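Local coordinates for AT-less polyketide synthase (Streptomyces platensis subsp. rosaceus, PDB 4TKT), which probably catalyses decarboxylative condensation of acyl and malonyl units as a ketosynthase domain of the AT-less polyketide synthase that builds isomigrastatin, at residues A[212-215]-A[220-223]; A[7-12]-A[198-203]; A[372-377]-A[410-415]; A[71-76]-A[215-220]. All blocks are in the same frame, centred on the assembly; numbering follows the deposited sequence.

How the interactions relate
Four contacts from one ketosynthase illustrate how chemistry follows position in a fold. Interactions 1 and 4 share Leu215 and Gly220 and both involve the connection from strand 208-214 to helix 220-227, their centres about 9 Å apart: interaction 1 is polar, a buried lysine holding a backbone carbonyl, whereas interaction 4 is aliphatic. Interactions 2 and 3 are helix packings farther off, and they meet where Ile11 CD1 lies 3.6 Å from Leu375 CD1. Interaction 2 runs from a buried isoleucine-leucine pair to an exposed glutamine at the surface; interaction 3 is buried throughout, with a tryptophan edge set against a helix. Interactions 2 and 4 lie on opposite sides of the chain's centre.

Interaction 1 of 4, residues A[212-215]-A[220-223]; sequences GVNL and GKYL
Lys221 reaches from the first turn of helix 220-227 to the residue just past the end of strand 208-214 and gives a hydrogen bond to the backbone oxygen of Leu215, with Lys221 NZ to Leu215 O at 3.1 Å. The ammonium does not approach in the carbonyl plane: it stands 51° above it, with a C=O to nitrogen angle of 113°. Its chain starts with CG anti to the backbone N and bends once, at chi3 (-62°), to bring NZ to the carbonyl. That tip is the tight part of the contact. Ser216 OG is a second hydrogen-bonding partner of NZ, the ring of Tyr139 offers a cation-pi contact, and Glu363 lies at the range of a long, weak ion pair, so the buried charge is probably well compensated. Asn214 arrives from the opposite direction, its ND2 3.8 Å from Lys221 NZ, but these two donors do not bond; ND2 is instead given to Gly250 O. Beyond the tip the contact is loose. The two backbones stay well apart, Leu215 CA and Lys221 CA being 10.2 Å from each other, and only 80 Å² is buried in all. The CB of Leu215 points away from the helix segment, and its side chain packs on Pro93 and Leu97 of helix 93-109. Gly220 and Leu223, partly exposed, take no part. One long side chain thus bridges the distance between the backbones, tying the residue after the strand to the helix. Strand 208-214 of the central sheet here leads through a short loop into helix 220-227, a strand-loop-helix connection within a ketosynthase of the thiolase clan.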
loop_
_atom_site.group_PDB
_atom_site.type_symbol
_atom_site.label_atom_id
_atom_site.label_comp_id
_atom_site.label_asym_id
_atom_site.label_seq_id
_atom_site.Cartn_x
_atom_site.Cartn_y
_atom_site.Cartn_z
ATOM N N GLY A 212 -2.784 -4.403 4.368
ATOM C CA GLY A 212 -2.371 -4.756 5.711
ATOM C C GLY A 212 -1.808 -3.563 6.457
ATOM O O GLY A 212 -1.366 -2.588 5.854
ATOM N N VAL A 213 -1.832 -3.640 7.781
ATOM C CA VAL A 213 -1.299 -2.577 8.614
ATOM C C VAL A 213 -0.580 -3.173 9.819
ATOM O O VAL A 213 -1.046 -4.144 10.418
ATOM C CB VAL A 213 -2.413 -1.611 9.082
ATOM C CG1 VAL A 213 -3.554 -2.376 9.738
ATOM C CG2 VAL A 213 -1.856 -0.551 10.022
ATOM N N ASN A 214 0.570 -2.604 10.156
ATOM C CA ASN A 214 1.320 -3.055 11.314
ATOM C C ASN A 214 2.136 -1.931 11.931
ATOM O O ASN A 214 2.972 -1.324 11.263
ATOM C CB ASN A 214 2.234 -4.216 10.929
ATOM C CG ASN A 214 2.960 -4.798 12.120
ATOM O OD1 ASN A 214 2.386 -5.555 12.899
ATOM N ND2 ASN A 214 4.233 -4.449 12.268
ATOM N N LEU A 215 1.890 -1.657 13.209
ATOM C CA LEU A 215 2.612 -0.606 13.916
ATOM C C LEU A 215 3.279 -1.139 15.177
ATOM O O LEU A 215 2.848 -2.145 15.744
ATOM C CB LEU A 215 1.669 0.546 14.271
ATOM C CG LEU A 215 0.988 1.249 13.094
ATOM C CD1 LEU A 215 0.088 2.377 13.578
ATOM C CD2 LEU A 215 2.022 1.769 12.101
ATOM N N GLY A 220 6.005 -3.784 24.588
ATOM C CA GLY A 220 5.701 -5.183 24.831
ATOM C C GLY A 220 6.184 -6.127 23.746
ATOM O O GLY A 220 6.720 -7.198 24.039
ATOM N N LYS A 221 5.999 -5.725 22.492
ATOM C CA LYS A 221 6.421 -6.535 21.355
ATOM C C LYS A 221 7.912 -6.839 21.415
ATOM O O LYS A 221 8.351 -7.926 21.047
ATOM C CB LYS A 221 6.089 -5.828 20.043
ATOM C CG LYS A 221 6.504 -6.597 18.801
ATOM C CD LYS A 221 6.454 -5.724 17.556
ATOM C CE LYS A 221 5.046 -5.232 17.268
ATOM N NZ LYS A 221 4.989 -4.425 16.017
ATOM N N TYR A 222 8.687 -5.871 21.893
ATOM C CA TYR A 222 10.132 -6.025 21.970
ATOM C C TYR A 222 10.550 -6.907 23.139
ATOM O O TYR A 222 11.513 -7.665 23.033
ATOM C CB TYR A 222 10.803 -4.654 22.057
ATOM C CG TYR A 222 10.956 -4.016 20.698
ATOM C CD1 TYR A 222 9.908 -3.311 20.117
ATOM C CD2 TYR A 222 12.136 -4.148 19.981
ATOM C CE1 TYR A 222 10.040 -2.741 18.863
ATOM C CE2 TYR A 222 12.279 -3.583 18.728
ATOM C CZ TYR A 222 11.227 -2.881 18.174
ATOM O OH TYR A 222 11.368 -2.318 16.929
ATOM N N LEU A 223 9.822 -6.824 24.247
ATOM C CA LEU A 223 10.073 -7.713 25.376
ATOM C C LEU A 223 9.734 -9.150 24.996
ATOM O O LEU A 223 10.262 -10.102 25.570
ATOM C CB LEU A 223 9.262 -7.283 26.598
ATOM C CG LEU A 223 9.683 -5.987 27.294
ATOM C CD1 LEU A 223 8.683 -5.612 28.375
ATOM C CD2 LEU A 223 11.079 -6.115 27.884
#

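Interaction 2 of 4, residues A[7-12]-A[198-203]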
loop_
_atom_site.group_PDB
_atom_site.type_symbol
_atom_site.label_atom_id
_atom_site.label_comp_id
_atom_site.label_asym_id
_atom_site.label_seq_id
_atom_site.Cartn_x
_atom_site.Cartn_y
_atom_site.Cartn_z
HETATM N N MSE A 7 -7.142 -16.089 -12.586
HETATM C CA MSE A 7 -8.368 -15.472 -12.093
HETATM C C MSE A 7 -8.473 -14.010 -12.525
HETATM O O MSE A 7 -9.489 -13.356 -12.278
HETATM C CB MSE A 7 -8.453 -15.596 -10.571
HETATM C CG MSE A 7 -7.200 -15.183 -9.821
HETATM SE SE MSE A 7 -7.173 -15.955 -8.025
HETATM C CE MSE A 7 -9.050 -15.684 -7.567
ATOM N N ALA A 8 -7.419 -13.521 -13.175
ATOM C CA ALA A 8 -7.404 -12.213 -13.831
ATOM C C ALA A 8 -7.967 -11.089 -12.970
ATOM O O ALA A 8 -8.973 -10.471 -13.320
ATOM C CB ALA A 8 -8.165 -12.286 -15.146
ATOM N N ILE A 9 -7.321 -10.836 -11.839
ATOM C CA ILE A 9 -7.716 -9.738 -10.973
ATOM C C ILE A 9 -6.745 -8.581 -11.141
ATOM O O ILE A 9 -5.558 -8.706 -10.841
ATOM C CB ILE A 9 -7.764 -10.160 -9.497
ATOM C CG1 ILE A 9 -8.706 -11.352 -9.318
ATOM C CG2 ILE A 9 -8.196 -8.992 -8.630
ATOM C CD1 ILE A 9 -10.114 -11.093 -9.791
ATOM N N ALA A 10 -7.257 -7.457 -11.629
ATOM C CA ALA A 10 -6.425 -6.299 -11.925
ATOM C C ALA A 10 -6.181 -5.447 -10.691
ATOM O O ALA A 10 -7.038 -5.336 -9.817
ATOM C CB ALA A 10 -7.061 -5.463 -13.017
ATOM N N ILE A 11 -4.997 -4.851 -10.625
ATOM C CA ILE A 11 -4.687 -3.873 -9.592
ATOM C C ILE A 11 -4.802 -2.475 -10.187
ATOM O O ILE A 11 -3.999 -2.085 -11.034
ATOM C CB ILE A 11 -3.282 -4.090 -9.018
ATOM C CG1 ILE A 11 -3.182 -5.483 -8.396
ATOM C CG2 ILE A 11 -2.951 -3.015 -7.996
ATOM C CD1 ILE A 11 -1.782 -5.878 -7.996
ATOM N N VAL A 12 -5.806 -1.722 -9.747
ATOM C CA VAL A 12 -6.125 -0.448 -10.377
ATOM C C VAL A 12 -5.696 0.765 -9.553
ATOM O O VAL A 12 -5.898 1.904 -9.968
ATOM C CB VAL A 12 -7.632 -0.335 -10.663
ATOM C CG1 VAL A 12 -8.085 -1.486 -11.536
ATOM C CG2 VAL A 12 -8.415 -0.310 -9.363
ATOM N N ALA A 198 -10.965 -13.976 -4.101
ATOM C CA ALA A 198 -12.004 -15.000 -4.094
ATOM C C ALA A 198 -13.388 -14.366 -4.138
ATOM O O ALA A 198 -14.276 -14.844 -4.840
ATOM C CB ALA A 198 -11.867 -15.889 -2.867
ATOM N N ALA A 199 -13.561 -13.284 -3.383
ATOM C CA ALA A 199 -14.834 -12.576 -3.328
ATOM C C ALA A 199 -15.177 -11.951 -4.679
ATOM O O ALA A 199 -16.326 -11.988 -5.117
ATOM C CB ALA A 199 -14.802 -11.513 -2.242
ATOM N N LEU A 200 -14.171 -11.378 -5.333
ATOM C CA LEU A 200 -14.355 -10.780 -6.652
ATOM C C LEU A 200 -14.695 -11.839 -7.693
ATOM O O LEU A 200 -15.593 -11.648 -8.510
ATOM C CB LEU A 200 -13.101 -10.014 -7.075
ATOM C CG LEU A 200 -12.773 -8.755 -6.274
ATOM C CD1 LEU A 200 -11.420 -8.204 -6.685
ATOM C CD2 LEU A 200 -13.860 -7.709 -6.465
ATOM N N GLN A 201 -13.968 -12.952 -7.655
ATOM C CA GLN A 201 -14.199 -14.065 -8.572
ATOM C C GLN A 201 -15.599 -14.644 -8.392
ATOM O O GLN A 201 -16.235 -15.081 -9.352
ATOM C CB GLN A 201 -13.143 -15.155 -8.357
ATOM C CG GLN A 201 -13.250 -16.339 -9.309
ATOM C CD GLN A 201 -12.349 -17.498 -8.906
ATOM O OE1 GLN A 201 -12.266 -17.855 -7.730
ATOM N NE2 GLN A 201 -11.664 -18.086 -9.884
ATOM N N ARG A 202 -16.074 -14.632 -7.151
ATOM C CA ARG A 202 -17.363 -15.217 -6.797
ATOM C C ARG A 202 -18.515 -14.248 -7.050
ATOM O O ARG A 202 -19.677 -14.651 -7.106
ATOM C CB ARG A 202 -17.344 -15.649 -5.332
ATOM C CG ARG A 202 -18.457 -16.586 -4.914
ATOM C CD ARG A 202 -18.266 -16.973 -3.460
ATOM N NE ARG A 202 -19.362 -17.781 -2.942
ATOM C CZ ARG A 202 -19.510 -18.087 -1.658
ATOM N NH1 ARG A 202 -18.634 -17.645 -0.767
ATOM N NH2 ARG A 202 -20.535 -18.829 -1.265
ATOM N N GLY A 203 -18.188 -12.968 -7.194
ATOM C CA GLY A 203 -19.187 -11.951 -7.468
ATOM C C GLY A 203 -19.802 -11.349 -6.218
ATOM O O GLY A 203 -20.881 -10.763 -6.276
#
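Met7, just before strand 9-17, and Ile9, its first residue, meet the last turns of helix 188-202 in a strand-on-helix packing of the thiolase fold, where helices are layered against the central sheet. The apolar part is the buried one. Ile9 presents its CG2 methyl to CD1 of Leu200 at 3.8 Å, and its CD1 comes to 4.2 Å from Leu200 CB, so both branches of the isoleucine are used and the two side chains slant across one another. The placement follows from the isoleucine torsion: with chi1 at -56°, CG2 is anti to the backbone N, and CG1 lies beside that N. Leu258 of strand 252-260 touches both residues and completes this apolar cluster, while Cys197 of helix 188-202 lies against Ile9 and Met7.

The second kind of contact, between a methyl and an amide, lies nearer the surface. Met7, built as selenomethionine, bends at chi3 and crosses the extended side chain of Gln201 at about a right angle. No hydrogen bond joins the two segments; what remains is van der Waals contact, with Gln201 exposed to solvent.

Backbone bonds finish the helix. Gly203, with positive phi, is the C-prime residue of a Schellman motif, in which Glu204 N turns back to Ala199 O and Gly203 N makes a weak bond to Leu200 O. The amide of Gln201 meets Met7 twice: OE1 is 3.9 Å from Met7 CE, and NE2 is 4.1 Å from Met7 CB.

Interaction 3 of 4, residues A[372-377]-A[410-415]; sequences AKLLLQ and APWPRT
Trp412 turns an edge of its indole toward helix 366-380, and Gln377 and Leu374, a turn apart on that helix, receive it. The apolar contacts come first. CB of Gln377 lies in the plane of the indole, 4.0 Å from Trp412 CZ3, so the ring abuts the root of the glutamine chain edge-on. Leu374 is set near the same plane at the rim, its CD1 4.4 Å from Trp412 CH2, a looser touch. Trp412 has CG anti to its own backbone N (chi1 -175°), which carries the six-membered ring away from its backbone to the helix.

Polar groups are present but do not bond across the contact. The backbone oxygen of Gln377 comes obliquely to Trp412 CE3, at 3.9 Å, a carbonyl beside a ring carbon. The glutamine amide points elsewhere along its extended chain: OE1 accepts from Val384 N, which ties the helix to the chain that follows it.

Cys317 of strand 317-319, in the main sheet, touches Leu374, Gln377 and Trp412 alike. The tryptophan lies just beyond the short strand 410-411, which pairs antiparallel with 382-383; backbone bonds join Ala410 to Leu383 and Trp412 to Gly381. Along helix 366-380, Ala372, Lys373 and Leu376 pack on helix 24-32, and Ala372 and Leu375 reach strand 9-17 of the same sheet as 317-319.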
loop_
_atom_site.group_PDB
_atom_site.type_symbol
_atom_site.label_atom_id
_atom_site.label_comp_id
_atom_site.label_asym_id
_atom_site.label_seq_id
_atom_site.Cartn_x
_atom_site.Cartn_y
_atom_site.Cartn_z
ATOM N N ALA A 372 4.324 -4.332 -3.188
ATOM C CA ALA A 372 4.733 -3.027 -3.692
ATOM C C ALA A 372 6.082 -3.106 -4.395
ATOM O O ALA A 372 6.235 -2.613 -5.512
ATOM C CB ALA A 372 4.786 -2.019 -2.558
ATOM N N LYS A 373 7.054 -3.733 -3.740
ATOM C CA LYS A 373 8.386 -3.887 -4.311
ATOM C C LYS A 373 8.336 -4.635 -5.636
ATOM O O LYS A 373 9.025 -4.275 -6.590
ATOM C CB LYS A 373 9.313 -4.619 -3.338
ATOM C CG LYS A 373 10.690 -4.911 -3.915
ATOM C CD LYS A 373 11.555 -5.685 -2.939
ATOM C CE LYS A 373 12.791 -6.244 -3.628
ATOM N NZ LYS A 373 13.585 -7.130 -2.733
ATOM N N LEU A 374 7.510 -5.674 -5.690
ATOM C CA LEU A 374 7.402 -6.499 -6.886
ATOM C C LEU A 374 6.771 -5.722 -8.037
ATOM O O LEU A 374 7.286 -5.738 -9.151
ATOM C CB LEU A 374 6.596 -7.765 -6.590
ATOM C CG LEU A 374 6.534 -8.819 -7.698
ATOM C CD1 LEU A 374 7.908 -9.054 -8.306
ATOM C CD2 LEU A 374 5.978 -10.119 -7.142
ATOM N N LEU A 375 5.665 -5.038 -7.761
ATOM C CA LEU A 375 4.976 -4.255 -8.783
ATOM C C LEU A 375 5.831 -3.091 -9.279
ATOM O O LEU A 375 5.819 -2.765 -10.467
ATOM C CB LEU A 375 3.643 -3.731 -8.247
ATOM C CG LEU A 375 2.548 -4.768 -7.985
ATOM C CD1 LEU A 375 1.336 -4.107 -7.354
ATOM C CD2 LEU A 375 2.158 -5.473 -9.269
ATOM N N LEU A 376 6.569 -2.469 -8.364
ATOM C CA LEU A 376 7.437 -1.350 -8.717
ATOM C C LEU A 376 8.604 -1.798 -9.589
ATOM O O LEU A 376 9.032 -1.071 -10.484
ATOM C CB LEU A 376 7.961 -0.657 -7.458
ATOM C CG LEU A 376 6.984 0.282 -6.752
ATOM C CD1 LEU A 376 7.543 0.730 -5.409
ATOM C CD2 LEU A 376 6.680 1.481 -7.635
ATOM N N GLN A 377 9.118 -2.996 -9.324
ATOM C CA GLN A 377 10.197 -3.547 -10.134
ATOM C C GLN A 377 9.735 -3.770 -11.565
ATOM O O GLN A 377 10.483 -3.530 -12.511
ATOM C CB GLN A 377 10.712 -4.858 -9.537
ATOM C CG GLN A 377 11.669 -4.677 -8.373
ATOM C CD GLN A 377 12.120 -5.998 -7.788
ATOM O OE1 GLN A 377 13.303 -6.198 -7.513
ATOM N NE2 GLN A 377 11.175 -6.910 -7.590
ATOM N N ALA A 410 19.810 -3.819 -11.497
ATOM C CA ALA A 410 19.956 -4.395 -12.826
ATOM C C ALA A 410 18.656 -4.296 -13.614
ATOM O O ALA A 410 17.572 -4.288 -13.033
ATOM C CB ALA A 410 20.408 -5.846 -12.723
ATOM N N PRO A 411 18.761 -4.213 -14.948
ATOM C CA PRO A 411 17.562 -4.140 -15.786
ATOM C C PRO A 411 16.776 -5.446 -15.788
ATOM O O PRO A 411 17.370 -6.522 -15.751
ATOM C CB PRO A 411 18.125 -3.841 -17.178
ATOM C CG PRO A 411 19.515 -4.364 -17.138
ATOM C CD PRO A 411 19.995 -4.113 -15.745
ATOM N N TRP A 412 15.452 -5.336 -15.814
ATOM C CA TRP A 412 14.575 -6.494 -15.929
ATOM C C TRP A 412 13.892 -6.451 -17.291
ATOM O O TRP A 412 12.796 -5.908 -17.420
ATOM C CB TRP A 412 13.543 -6.511 -14.797
ATOM C CG TRP A 412 12.666 -7.737 -14.763
ATOM C CD1 TRP A 412 12.681 -8.786 -15.638
ATOM C CD2 TRP A 412 11.646 -8.037 -13.799
ATOM N NE1 TRP A 412 11.733 -9.715 -15.280
ATOM C CE2 TRP A 412 11.086 -9.279 -14.155
ATOM C CE3 TRP A 412 11.153 -7.373 -12.671
ATOM C CZ2 TRP A 412 10.060 -9.872 -13.424
ATOM C CZ3 TRP A 412 10.136 -7.965 -11.946
ATOM C CH2 TRP A 412 9.600 -9.201 -12.325
ATOM N N PRO A 413 14.542 -7.031 -18.312
ATOM C CA PRO A 413 14.076 -6.952 -19.703
ATOM C C PRO A 413 12.818 -7.774 -19.969
ATOM O O PRO A 413 12.658 -8.867 -19.421
ATOM C CB PRO A 413 15.263 -7.506 -20.494
ATOM C CG PRO A 413 15.915 -8.456 -19.555
ATOM C CD PRO A 413 15.758 -7.853 -18.185
ATOM N N ARG A 414 11.936 -7.243 -20.809
ATOM C CA ARG A 414 10.718 -7.945 -21.193
ATOM C C ARG A 414 10.993 -8.905 -22.345
ATOM O O ARG A 414 11.644 -8.540 -23.323
ATOM C CB ARG A 414 9.623 -6.951 -21.586
ATOM C CG ARG A 414 8.302 -7.602 -21.969
ATOM C CD ARG A 414 7.277 -6.572 -22.421
ATOM N NE ARG A 414 7.049 -5.536 -21.416
ATOM C CZ ARG A 414 6.141 -5.617 -20.447
ATOM N NH1 ARG A 414 5.371 -6.691 -20.342
ATOM N NH2 ARG A 414 6.007 -4.622 -19.579
ATOM N N THR A 415 10.502 -10.135 -22.225
ATOM C CA THR A 415 10.664 -11.122 -23.286
ATOM C C THR A 415 9.554 -10.979 -24.319
ATOM O O THR A 415 8.398 -11.315 -24.051
ATOM C CB THR A 415 10.666 -12.559 -22.735
ATOM O OG1 THR A 415 11.747 -12.719 -21.808
ATOM C CG2 THR A 415 10.829 -13.560 -23.869
#

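Interaction 4 of 4, residues A[71-76]-A[215-220]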
loop_
_atom_site.group_PDB
_atom_site.type_symbol
_atom_site.label_atom_id
_atom_site.label_comp_id
_atom_site.label_asym_id
_atom_site.label_seq_id
_atom_site.Cartn_x
_atom_site.Cartn_y
_atom_site.Cartn_z
ATOM N N ASP A 71 6.930 7.722 10.498
ATOM C CA ASP A 71 7.016 8.998 11.198
ATOM C C ASP A 71 5.629 9.553 11.485
ATOM O O ASP A 71 4.762 9.567 10.609
ATOM C CB ASP A 71 7.832 10.010 10.395
ATOM C CG ASP A 71 9.313 9.691 10.393
ATOM O OD1 ASP A 71 9.980 9.967 11.414
ATOM O OD2 ASP A 71 9.812 9.171 9.374
ATOM N N GLY A 72 5.425 9.998 12.721
ATOM C CA GLY A 72 4.170 10.603 13.126
ATOM C C GLY A 72 2.972 9.685 12.995
ATOM O O GLY A 72 2.017 10.003 12.286
ATOM N N ILE A 73 3.016 8.545 13.679
ATOM C CA ILE A 73 1.908 7.597 13.638
ATOM C C ILE A 73 0.740 8.083 14.493
ATOM O O ILE A 73 -0.332 7.478 14.495
ATOM C CB ILE A 73 2.333 6.192 14.114
ATOM C CG1 ILE A 73 2.731 6.220 15.588
ATOM C CG2 ILE A 73 3.470 5.652 13.257
ATOM C CD1 ILE A 73 3.041 4.856 16.143
ATOM N N ASP A 74 0.952 9.177 15.218
ATOM C CA ASP A 74 -0.110 9.789 16.005
ATOM C C ASP A 74 -0.786 10.926 15.243
ATOM O O ASP A 74 -1.757 11.512 15.722
ATOM C CB ASP A 74 0.436 10.302 17.336
ATOM C CG ASP A 74 1.573 11.292 17.162
ATOM O OD1 ASP A 74 2.204 11.309 16.084
ATOM O OD2 ASP A 74 1.843 12.049 18.117
ATOM N N GLU A 75 -0.266 11.235 14.058
ATOM C CA GLU A 75 -0.836 12.287 13.224
ATOM C C GLU A 75 -2.074 11.774 12.496
ATOM O O GLU A 75 -2.076 10.660 11.975
ATOM C CB GLU A 75 0.199 12.804 12.224
ATOM C CG GLU A 75 1.433 13.412 12.874
ATOM C CD GLU A 75 2.499 13.794 11.867
ATOM O OE1 GLU A 75 2.324 13.487 10.667
ATOM O OE2 GLU A 75 3.512 14.402 12.275
ATOM N N PHE A 76 -3.122 12.591 12.463
ATOM C CA PHE A 76 -4.402 12.166 11.909
ATOM C C PHE A 76 -5.284 13.364 11.568
ATOM O O PHE A 76 -5.147 14.433 12.160
ATOM C CB PHE A 76 -5.116 11.242 12.901
ATOM C CG PHE A 76 -6.350 10.583 12.352
ATOM C CD1 PHE A 76 -6.330 9.965 11.112
ATOM C CD2 PHE A 76 -7.525 10.563 13.087
ATOM C CE1 PHE A 76 -7.462 9.351 10.611
ATOM C CE2 PHE A 76 -8.660 9.947 12.592
ATOM C CZ PHE A 76 -8.628 9.341 11.353
ATOM N N LEU A 215 1.890 -1.657 13.209
ATOM C CA LEU A 215 2.612 -0.606 13.916
ATOM C C LEU A 215 3.279 -1.139 15.177
ATOM O O LEU A 215 2.848 -2.145 15.744
ATOM C CB LEU A 215 1.669 0.546 14.271
ATOM C CG LEU A 215 0.988 1.249 13.094
ATOM C CD1 LEU A 215 0.088 2.377 13.578
ATOM C CD2 LEU A 215 2.022 1.769 12.101
ATOM N N SER A 216 4.336 -0.461 15.609
ATOM C CA SER A 216 5.020 -0.815 16.846
ATOM C C SER A 216 4.842 0.301 17.867
ATOM O O SER A 216 5.730 1.133 18.050
ATOM C CB SER A 216 6.507 -1.075 16.594
ATOM O OG SER A 216 6.697 -2.155 15.694
ATOM N N VAL A 217 3.696 0.310 18.537
ATOM C CA VAL A 217 3.328 1.429 19.397
ATOM C C VAL A 217 3.626 1.176 20.874
ATOM O O VAL A 217 3.495 2.076 21.703
ATOM C CB VAL A 217 1.833 1.763 19.246
ATOM C CG1 VAL A 217 1.461 1.856 17.773
ATOM C CG2 VAL A 217 0.992 0.712 19.929
ATOM N N HIS A 218 4.037 -0.045 21.197
ATOM C CA HIS A 218 4.206 -0.453 22.587
ATOM C C HIS A 218 5.482 -1.288 22.759
ATOM O O HIS A 218 5.841 -2.066 21.877
ATOM C CB HIS A 218 2.972 -1.235 23.043
ATOM C CG HIS A 218 2.863 -1.400 24.526
ATOM N ND1 HIS A 218 3.381 -2.489 25.194
ATOM C CD2 HIS A 218 2.283 -0.621 25.469
ATOM C CE1 HIS A 218 3.129 -2.371 26.485
ATOM N NE2 HIS A 218 2.464 -1.247 26.678
ATOM N N PRO A 219 6.179 -1.119 23.892
ATOM C CA PRO A 219 7.429 -1.856 24.117
ATOM C C PRO A 219 7.232 -3.364 24.298
ATOM O O PRO A 219 8.194 -4.123 24.166
ATOM C CB PRO A 219 7.983 -1.222 25.399
ATOM C CG PRO A 219 6.794 -0.631 26.077
ATOM C CD PRO A 219 5.903 -0.157 24.974
ATOM N N GLY A 220 6.005 -3.784 24.588
ATOM C CA GLY A 220 5.701 -5.183 24.831
ATOM C C GLY A 220 6.184 -6.127 23.746
ATOM O O GLY A 220 6.720 -7.198 24.039
#
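Ile73 holds CG1 between its backbone N and carbonyl carbon (chi1 65°), a crowded position, and the chain then runs extended to CD1, which carries that methyl across to Val217. Val217 in turn sets CG1 beside its backbone N, anti to the carbonyl carbon, and the two methyls, Ile73 CD1 and Val217 CG1, meet at 3.8 Å as the side chains pass at a slant. The other branch of the isoleucine serves a second partner: its CG2 lies 4.3 Å from Leu215 CD2. One residue thus spans two side chains of the loop, and the cross-segment contact is wholly aliphatic.

Each segment also has an internal hydrogen bond. Ile73 sits in a type I beta turn from Gly72 to Glu75, closed by Glu75 N to Gly72 O at 3.1 Å. In the loop, His218 accepts a hydrogen bond from Gly220 N at ND1, 3.0 Å away with an N-H to acceptor angle of 153°; the donor is tilted 31° from the imidazole plane. Pro219 CD lies over one face of that ring, offset toward its rim, and NE2 hydrogen-bonds Glu148 OE2, so the imidazole is fixed from both nitrogens.

Ile73 also borders a bound MES molecule, whose sulfonate takes hydrogen bonds from the backbone N of Gly72 and Ile73. The MES probably comes from the crystallisation liquor, though such molecules often mark pockets. Taken together, this is a beta turn packed on a pre-helical loop, with a histidine side chain capping the first turn of helix 220-227.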